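Local coordinates for alpha-1,2-Mannosidase (Trichoderma reesei, PDB 1HCU), which probably trims alpha-1,2-linked mannose residues from high-mannose N-glycans, using a calcium ion as cofactor, at residues 380-392 with 425-438. Numbering follows the deposited sequence.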
ATOM      1  N   GLY A 380      -8.859  10.283 -22.459  1.00 12.89           N
ATOM      2  CA  GLY A 380      -9.650  10.718 -21.326  1.00 13.61           C
ATOM      3  C   GLY A 380      -8.835  11.279 -20.173  1.00 14.64           C
ATOM      4  O   GLY A 380      -9.371  11.504 -19.089  1.00 15.77           O
ATOM      5  N   PHE A 381      -7.544  11.510 -20.394  1.00 13.62           N
ATOM      6  CA  PHE A 381      -6.682  12.067 -19.352  1.00 12.07           C
ATOM      7  C   PHE A 381      -5.351  12.490 -19.960  1.00 11.38           C
ATOM      8  O   PHE A 381      -5.026  12.102 -21.080  1.00 11.61           O
ATOM      9  CB  PHE A 381      -6.436  11.010 -18.256  1.00 11.33           C
ATOM     10  CG  PHE A 381      -5.526   9.870 -18.686  1.00  9.93           C
ATOM     11  CD1 PHE A 381      -4.148   9.940 -18.480  1.00 10.21           C
ATOM     12  CD2 PHE A 381      -6.047   8.738 -19.311  1.00  8.44           C
ATOM     13  CE1 PHE A 381      -3.298   8.896 -18.890  1.00  9.60           C
ATOM     14  CE2 PHE A 381      -5.217   7.694 -19.726  1.00  8.06           C
ATOM     15  CZ  PHE A 381      -3.836   7.771 -19.516  1.00 10.18           C
ATOM     16  N   TRP A 382      -4.599  13.319 -19.251  1.00 10.91           N
ATOM     17  CA  TRP A 382      -3.273  13.680 -19.727  1.00 10.88           C
ATOM     18  C   TRP A 382      -2.311  13.454 -18.569  1.00 10.90           C
ATOM     19  O   TRP A 382      -2.714  13.445 -17.403  1.00 11.97           O
ATOM     20  CB  TRP A 382      -3.221  15.118 -20.256  1.00 10.31           C
ATOM     21  CG  TRP A 382      -3.449  16.192 -19.278  1.00 11.94           C
ATOM     22  CD1 TRP A 382      -2.519  16.785 -18.475  1.00 11.83           C
ATOM     23  CD2 TRP A 382      -4.682  16.874 -19.041  1.00 12.27           C
ATOM     24  NE1 TRP A 382      -3.094  17.803 -17.756  1.00 10.54           N
ATOM     25  CE2 TRP A 382      -4.422  17.883 -18.081  1.00 10.46           C
ATOM     26  CE3 TRP A 382      -5.981  16.734 -19.549  1.00 11.16           C
ATOM     27  CZ2 TRP A 382      -5.414  18.751 -17.617  1.00 10.77           C
ATOM     28  CZ3 TRP A 382      -6.971  17.595 -19.091  1.00 12.65           C
ATOM     29  CH2 TRP A 382      -6.680  18.594 -18.131  1.00 12.12           C
ATOM     30  N   VAL A 383      -1.045  13.240 -18.895  1.00 12.25           N
ATOM     31  CA  VAL A 383      -0.028  12.961 -17.891  1.00 12.90           C
ATOM     32  C   VAL A 383       0.605  14.206 -17.306  1.00 12.37           C
ATOM     33  O   VAL A 383       0.969  15.124 -18.034  1.00 10.89           O
ATOM     34  CB  VAL A 383       1.102  12.094 -18.483  1.00 13.51           C
ATOM     35  CG1 VAL A 383       2.055  11.650 -17.380  1.00 14.03           C
ATOM     36  CG2 VAL A 383       0.509  10.900 -19.209  1.00 13.96           C
ATOM     37  N   THR A 384       0.745  14.212 -15.984  1.00 12.80           N
ATOM     38  CA  THR A 384       1.357  15.323 -15.268  1.00 13.45           C
ATOM     39  C   THR A 384       2.673  14.849 -14.636  1.00 14.76           C
ATOM     40  O   THR A 384       3.587  15.641 -14.409  1.00 15.47           O
ATOM     41  CB  THR A 384       0.420  15.864 -14.155  1.00 13.02           C
ATOM     42  OG1 THR A 384       0.062  14.801 -13.271  1.00 13.76           O
ATOM     43  CG2 THR A 384      -0.855  16.462 -14.756  1.00 13.13           C
ATOM     44  N   ALA A 385       2.755  13.548 -14.359  1.00 14.08           N
ATOM     45  CA  ALA A 385       3.945  12.938 -13.766  1.00 14.17           C
ATOM     46  C   ALA A 385       4.111  11.619 -14.506  1.00 14.51           C
ATOM     47  O   ALA A 385       3.473  10.622 -14.168  1.00 15.57           O
ATOM     48  CB  ALA A 385       3.733  12.693 -12.282  1.00 11.28           C
ATOM     49  N   PRO A 386       4.985  11.603 -15.521  1.00 14.42           N
ATOM     50  CA  PRO A 386       5.296  10.462 -16.390  1.00 14.06           C
ATOM     51  C   PRO A 386       6.006   9.232 -15.850  1.00 15.48           C
ATOM     52  O   PRO A 386       5.853   8.143 -16.407  1.00 14.86           O
ATOM     53  CB  PRO A 386       6.084  11.113 -17.526  1.00 15.84           C
ATOM     54  CG  PRO A 386       6.847  12.189 -16.808  1.00 13.74           C
ATOM     55  CD  PRO A 386       5.813  12.776 -15.873  1.00 14.39           C
ATOM     56  N   TYR A 387       6.777   9.375 -14.780  1.00 15.36           N
ATOM     57  CA  TYR A 387       7.502   8.215 -14.278  1.00 14.00           C
ATOM     58  C   TYR A 387       6.667   7.121 -13.624  1.00 14.65           C
ATOM     59  O   TYR A 387       5.489   7.306 -13.298  1.00 15.05           O
ATOM     60  CB  TYR A 387       8.614   8.653 -13.319  1.00 14.72           C
ATOM     61  CG  TYR A 387       8.157   9.541 -12.190  1.00 17.24           C
ATOM     62  CD1 TYR A 387       8.056  10.927 -12.354  1.00 19.50           C
ATOM     63  CD2 TYR A 387       7.811   8.995 -10.957  1.00 18.26           C
ATOM     64  CE1 TYR A 387       7.616  11.747 -11.306  1.00 18.82           C
ATOM     65  CE2 TYR A 387       7.371   9.804  -9.908  1.00 18.73           C
ATOM     66  CZ  TYR A 387       7.276  11.170 -10.093  1.00 19.35           C
ATOM     67  OH  TYR A 387       6.817  11.945  -9.061  1.00 25.40           O
ATOM     68  N   TYR A 388       7.307   5.968 -13.464  1.00 14.09           N
ATOM     69  CA  TYR A 388       6.728   4.788 -12.831  1.00 13.72           C
ATOM     70  C   TYR A 388       7.844   4.147 -11.991  1.00 14.47           C
ATOM     71  O   TYR A 388       8.928   3.838 -12.507  1.00 14.67           O
ATOM     72  CB  TYR A 388       6.230   3.782 -13.879  1.00 12.08           C
ATOM     73  CG  TYR A 388       5.732   2.487 -13.263  1.00 12.49           C
ATOM     74  CD1 TYR A 388       4.577   2.458 -12.477  1.00 11.97           C
ATOM     75  CD2 TYR A 388       6.445   1.298 -13.426  1.00 13.59           C
ATOM     76  CE1 TYR A 388       4.150   1.279 -11.869  1.00 12.28           C
ATOM     77  CE2 TYR A 388       6.027   0.114 -12.823  1.00 11.84           C
ATOM     78  CZ  TYR A 388       4.881   0.110 -12.047  1.00 13.49           C
ATOM     79  OH  TYR A 388       4.464  -1.063 -11.454  1.00 12.81           O
ATOM     80  N   ILE A 389       7.585   3.948 -10.702  1.00 13.91           N
ATOM     81  CA  ILE A 389       8.597   3.366  -9.832  1.00 13.16           C
ATOM     82  C   ILE A 389       8.207   2.026  -9.236  1.00 12.39           C
ATOM     83  O   ILE A 389       8.451   1.749  -8.057  1.00 12.24           O
ATOM     84  CB  ILE A 389       9.005   4.348  -8.696  1.00 14.15           C
ATOM     85  CG1 ILE A 389       7.844   4.594  -7.734  1.00 14.99           C
ATOM     86  CG2 ILE A 389       9.428   5.678  -9.303  1.00 12.80           C
ATOM     87  CD1 ILE A 389       8.230   5.481  -6.553  1.00 12.49           C
ATOM     88  N   LEU A 390       7.590   1.193 -10.067  1.00 12.91           N
ATOM     89  CA  LEU A 390       7.195  -0.152  -9.670  1.00 11.45           C
ATOM     90  C   LEU A 390       6.071  -0.216  -8.627  1.00 12.60           C
ATOM     91  O   LEU A 390       6.022  -1.160  -7.827  1.00 13.50           O
ATOM     92  CB  LEU A 390       8.445  -0.903  -9.172  1.00 11.20           C
ATOM     93  CG  LEU A 390       9.663  -0.890 -10.123  1.00 13.61           C
ATOM     94  CD1 LEU A 390      10.855  -1.622  -9.522  1.00 12.58           C
ATOM     95  CD2 LEU A 390       9.263  -1.560 -11.450  1.00 13.67           C
ATOM     96  N   ARG A 391       5.164   0.763  -8.636  1.00 11.87           N
ATOM     97  CA  ARG A 391       4.057   0.764  -7.675  1.00 13.48           C
ATOM     98  C   ARG A 391       3.123  -0.416  -7.903  1.00 13.09           C
ATOM     99  O   ARG A 391       3.098  -0.997  -8.984  1.00 14.98           O
ATOM    100  CB  ARG A 391       3.279   2.082  -7.720  1.00 12.54           C
ATOM    101  CG  ARG A 391       4.073   3.245  -7.112  1.00 13.63           C
ATOM    102  CD  ARG A 391       3.197   4.451  -6.888  1.00 13.90           C
ATOM    103  NE  ARG A 391       3.929   5.653  -6.489  1.00 13.38           N
ATOM    104  CZ  ARG A 391       4.548   5.835  -5.322  1.00 14.77           C
ATOM    105  NH1 ARG A 391       4.552   4.882  -4.392  1.00 13.83           N
ATOM    106  NH2 ARG A 391       5.140   6.998  -5.074  1.00 13.15           N
ATOM    107  N   PRO A 392       2.348  -0.789  -6.881  1.00 12.53           N
ATOM    108  CA  PRO A 392       1.446  -1.929  -7.040  1.00 11.66           C
ATOM    109  C   PRO A 392      -0.055  -1.662  -6.980  1.00 12.65           C
ATOM    110  O   PRO A 392      -0.854  -2.563  -7.247  1.00 13.36           O
ATOM    111  CB  PRO A 392       1.871  -2.816  -5.891  1.00 10.22           C
ATOM    112  CG  PRO A 392       1.996  -1.774  -4.773  1.00 11.65           C
ATOM    113  CD  PRO A 392       2.631  -0.549  -5.451  1.00 10.89           C
ATOM    114  N   CYS A 425      10.331  -2.176 -17.692  1.00 16.66           N
ATOM    115  CA  CYS A 425      11.104  -2.014 -16.468  1.00 15.06           C
ATOM    116  C   CYS A 425      12.271  -2.984 -16.306  1.00 16.59           C
ATOM    117  O   CYS A 425      13.131  -2.794 -15.441  1.00 16.73           O
ATOM    118  CB  CYS A 425      10.170  -2.078 -15.264  1.00 15.68           C
ATOM    119  SG  CYS A 425       8.972  -0.737 -15.255  1.00 13.19           S
ATOM    120  N   ARG A 426      12.301  -4.022 -17.135  1.00 17.25           N
ATOM    121  CA  ARG A 426      13.394  -4.984 -17.118  1.00 17.42           C
ATOM    122  C   ARG A 426      14.646  -4.120 -17.307  1.00 18.10           C
ATOM    123  O   ARG A 426      14.747  -3.384 -18.284  1.00 18.09           O
ATOM    124  CB  ARG A 426      13.220  -5.956 -18.294  1.00 18.54           C
ATOM    125  CG  ARG A 426      14.330  -6.974 -18.537  1.00 18.70           C
ATOM    126  CD  ARG A 426      14.360  -8.089 -17.511  1.00 19.34           C
ATOM    127  NE  ARG A 426      15.425  -7.883 -16.540  1.00 24.64           N
ATOM    128  CZ  ARG A 426      16.714  -8.116 -16.764  1.00 23.15           C
ATOM    129  NH1 ARG A 426      17.126  -8.583 -17.934  1.00 23.90           N
ATOM    130  NH2 ARG A 426      17.601  -7.852 -15.816  1.00 26.78           N
ATOM    131  N   ALA A 427      15.579  -4.175 -16.363  1.00 18.64           N
ATOM    132  CA  ALA A 427      16.801  -3.373 -16.461  1.00 18.31           C
ATOM    133  C   ALA A 427      17.968  -3.975 -15.685  1.00 18.76           C
ATOM    134  O   ALA A 427      17.796  -4.485 -14.579  1.00 20.96           O
ATOM    135  CB  ALA A 427      16.534  -1.955 -15.961  1.00 17.64           C
ATOM    136  N   GLY A 428      19.159  -3.904 -16.268  1.00 19.44           N
ATOM    137  CA  GLY A 428      20.342  -4.441 -15.612  1.00 18.16           C
ATOM    138  C   GLY A 428      20.153  -5.831 -15.048  1.00 16.78           C
ATOM    139  O   GLY A 428      19.794  -6.742 -15.778  1.00 19.45           O
ATOM    140  N   SER A 429      20.379  -5.994 -13.750  1.00 15.82           N
ATOM    141  CA  SER A 429      20.248  -7.297 -13.107  1.00 17.27           C
ATOM    142  C   SER A 429      18.810  -7.716 -12.780  1.00 17.83           C
ATOM    143  O   SER A 429      18.552  -8.897 -12.542  1.00 15.75           O
ATOM    144  CB  SER A 429      21.072  -7.335 -11.815  1.00 17.81           C
ATOM    145  OG  SER A 429      22.395  -6.881 -12.039  1.00 21.96           O
ATOM    146  N   ALA A 430      17.881  -6.760 -12.758  1.00 17.66           N
ATOM    147  CA  ALA A 430      16.487  -7.079 -12.446  1.00 17.77           C
ATOM    148  C   ALA A 430      15.475  -6.124 -13.079  1.00 16.70           C
ATOM    149  O   ALA A 430      15.298  -6.111 -14.296  1.00 16.18           O
ATOM    150  CB  ALA A 430      16.292  -7.118 -10.931  1.00 17.48           C
ATOM    151  N   TYR A 431      14.805  -5.336 -12.240  1.00 15.85           N
ATOM    152  CA  TYR A 431      13.803  -4.380 -12.708  1.00 15.13           C
ATOM    153  C   TYR A 431      14.022  -3.030 -12.040  1.00 14.71           C
ATOM    154  O   TYR A 431      14.536  -2.944 -10.923  1.00 16.04           O
ATOM    155  CB  TYR A 431      12.382  -4.900 -12.422  1.00 14.81           C
ATOM    156  CG  TYR A 431      12.094  -6.251 -13.048  1.00 13.85           C
ATOM    157  CD1 TYR A 431      12.479  -7.431 -12.411  1.00 13.96           C
ATOM    158  CD2 TYR A 431      11.508  -6.347 -14.313  1.00 14.69           C
ATOM    159  CE1 TYR A 431      12.295  -8.674 -13.020  1.00 14.84           C
ATOM    160  CE2 TYR A 431      11.320  -7.586 -14.937  1.00 15.71           C
ATOM    161  CZ  TYR A 431      11.720  -8.745 -14.284  1.00 16.60           C
ATOM    162  OH  TYR A 431      11.587  -9.971 -14.909  1.00 17.04           O
ATOM    163  N   SER A 432      13.616  -1.973 -12.717  1.00 13.67           N
ATOM    164  CA  SER A 432      13.831  -0.644 -12.185  1.00 15.51           C
ATOM    165  C   SER A 432      12.741   0.347 -12.553  1.00 14.91           C
ATOM    166  O   SER A 432      11.947   0.118 -13.464  1.00 14.40           O
ATOM    167  CB  SER A 432      15.181  -0.118 -12.692  1.00 15.49           C
ATOM    168  OG  SER A 432      15.342   1.260 -12.417  1.00 19.35           O
ATOM    169  N   SER A 433      12.720   1.453 -11.819  1.00 15.83           N
ATOM    170  CA  SER A 433      11.777   2.531 -12.057  1.00 17.41           C
ATOM    171  C   SER A 433      12.127   3.085 -13.427  1.00 17.39           C
ATOM    172  O   SER A 433      13.290   3.051 -13.836  1.00 17.69           O
ATOM    173  CB  SER A 433      11.961   3.638 -11.017  1.00 18.62           C
ATOM    174  OG  SER A 433      11.956   3.120  -9.702  1.00 22.27           O
ATOM    175  N   ILE A 434      11.123   3.604 -14.123  1.00 17.81           N
ATOM    176  CA  ILE A 434      11.315   4.165 -15.453  1.00 16.67           C
ATOM    177  C   ILE A 434      10.918   5.638 -15.522  1.00 18.18           C
ATOM    178  O   ILE A 434      10.027   6.089 -14.798  1.00 18.57           O
ATOM    179  CB  ILE A 434      10.523   3.368 -16.499  1.00 13.73           C
ATOM    180  CG1 ILE A 434       9.068   3.199 -16.039  1.00 14.61           C
ATOM    181  CG2 ILE A 434      11.197   2.028 -16.721  1.00 11.88           C
ATOM    182  CD1 ILE A 434       8.153   2.571 -17.074  1.00 13.03           C
ATOM    183  N   ASN A 435      11.572   6.374 -16.418  1.00 18.67           N
ATOM    184  CA  ASN A 435      11.343   7.805 -16.577  1.00 19.87           C
ATOM    185  C   ASN A 435      10.073   8.285 -17.276  1.00 19.66           C
ATOM    186  O   ASN A 435       9.357   9.129 -16.744  1.00 20.21           O
ATOM    187  CB  ASN A 435      12.546   8.444 -17.281  1.00 22.05           C
ATOM    188  CG  ASN A 435      13.843   8.245 -16.521  1.00 24.21           C
ATOM    189  OD1 ASN A 435      13.908   8.456 -15.311  1.00 26.15           O
ATOM    190  ND2 ASN A 435      14.887   7.847 -17.233  1.00 26.90           N
ATOM    191  N   ASP A 436       9.793   7.773 -18.468  1.00 20.13           N
ATOM    192  CA  ASP A 436       8.624   8.237 -19.199  1.00 19.31           C
ATOM    193  C   ASP A 436       7.700   7.122 -19.646  1.00 19.60           C
ATOM    194  O   ASP A 436       8.000   6.370 -20.574  1.00 21.21           O
ATOM    195  CB  ASP A 436       9.068   9.030 -20.418  1.00 21.87           C
ATOM    196  CG  ASP A 436       7.979   9.923 -20.960  1.00 24.13           C
ATOM    197  OD1 ASP A 436       6.782   9.590 -20.809  1.00 24.49           O
ATOM    198  OD2 ASP A 436       8.332  10.962 -21.555  1.00 27.60           O
ATOM    199  N   VAL A 437       6.554   7.053 -18.993  1.00 17.91           N
ATOM    200  CA  VAL A 437       5.550   6.051 -19.269  1.00 16.79           C
ATOM    201  C   VAL A 437       4.860   6.263 -20.617  1.00 18.43           C
ATOM    202  O   VAL A 437       4.406   5.307 -21.254  1.00 17.08           O
ATOM    203  CB  VAL A 437       4.529   6.044 -18.117  1.00 16.46           C
ATOM    204  CG1 VAL A 437       3.155   6.457 -18.599  1.00 12.26           C
ATOM    205  CG2 VAL A 437       4.540   4.693 -17.447  1.00 14.64           C
ATOM    206  N   THR A 438       4.795   7.515 -21.056  1.00 19.75           N
ATOM    207  CA  THR A 438       4.170   7.835 -22.330  1.00 21.14           C
ATOM    208  C   THR A 438       5.106   7.448 -23.478  1.00 23.10           C
ATOM    209  O   THR A 438       4.783   7.642 -24.648  1.00 24.20           O
ATOM    210  CB  THR A 438       3.835   9.340 -22.434  1.00 19.88           C
ATOM    211  OG1 THR A 438       5.044  10.093 -22.574  1.00 21.87           O
ATOM    212  CG2 THR A 438       3.096   9.808 -21.178  1.00 16.81           C
TER
HETATM  213  O   HOH W   1      11.336   1.234  -7.677  1.00 21.79           O
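Tyr388 and Ile434 pair antiparallel as a single hydrogen-bonded bridge: Tyr388 N donates to Ile434 O at 3.0 Å, and Ile434 N returns a shorter bond of 2.7 Å to Tyr388 O. A further backbone bond beside the bridge runs from Val437 N to Pro386 O, its donor 40° above the carbonyl plane and off a lone pair. With CG anti to the backbone N (chi1 175°), beside the carbonyl carbon, the Tyr388 ring is carried so that its CD2/CE2 edge meets Cys425: SG lies 3.7 Å from Tyr388 CD2 and, seen from the ring centroid, 84° off the normal, an in-plane sulfur-aromatic contact. Leu390 closes on the same sulfur through CD2, while Ile434 CG1 packs on Tyr388 CB at 3.6 Å. The phenol is fixed at its far end too, since Tyr388 OH donates to Arg391 O on an in-plane lone pair. In the (alpha/alpha)7 barrel of this family 47 mannosidase, the bridge joins the loop leading into helix 393-405 to the chain that follows the hairpin of strands 426-427 and 430-431, while Cys425 ends helix 408-425. The side chain of Tyr387 touches Glu353, a predicted proton donor, whose OE2 forms a salt bridge with Arg391 NE. Water 1 joins Ser433 OG to Ile389 O, and Ser433 OG sits 3.4 Å from Ile389 CB. Val383 CG2 and Thr438 CG2 meet tip to tip at 3.4 Å. In an Asx turn, Asp436 OD1 accepts from Thr438 N at 2.9 Å and also from its hydroxyl, both from one face of the carboxylate plane; the same oxygen lies 3.7 Å from Pro386 CB. With an alanine at Asp436, Thr438 N and OG1 would probably lose their shared acceptor, freeing the threonine to turn from Val383 and opening a gap beside Pro386 CB.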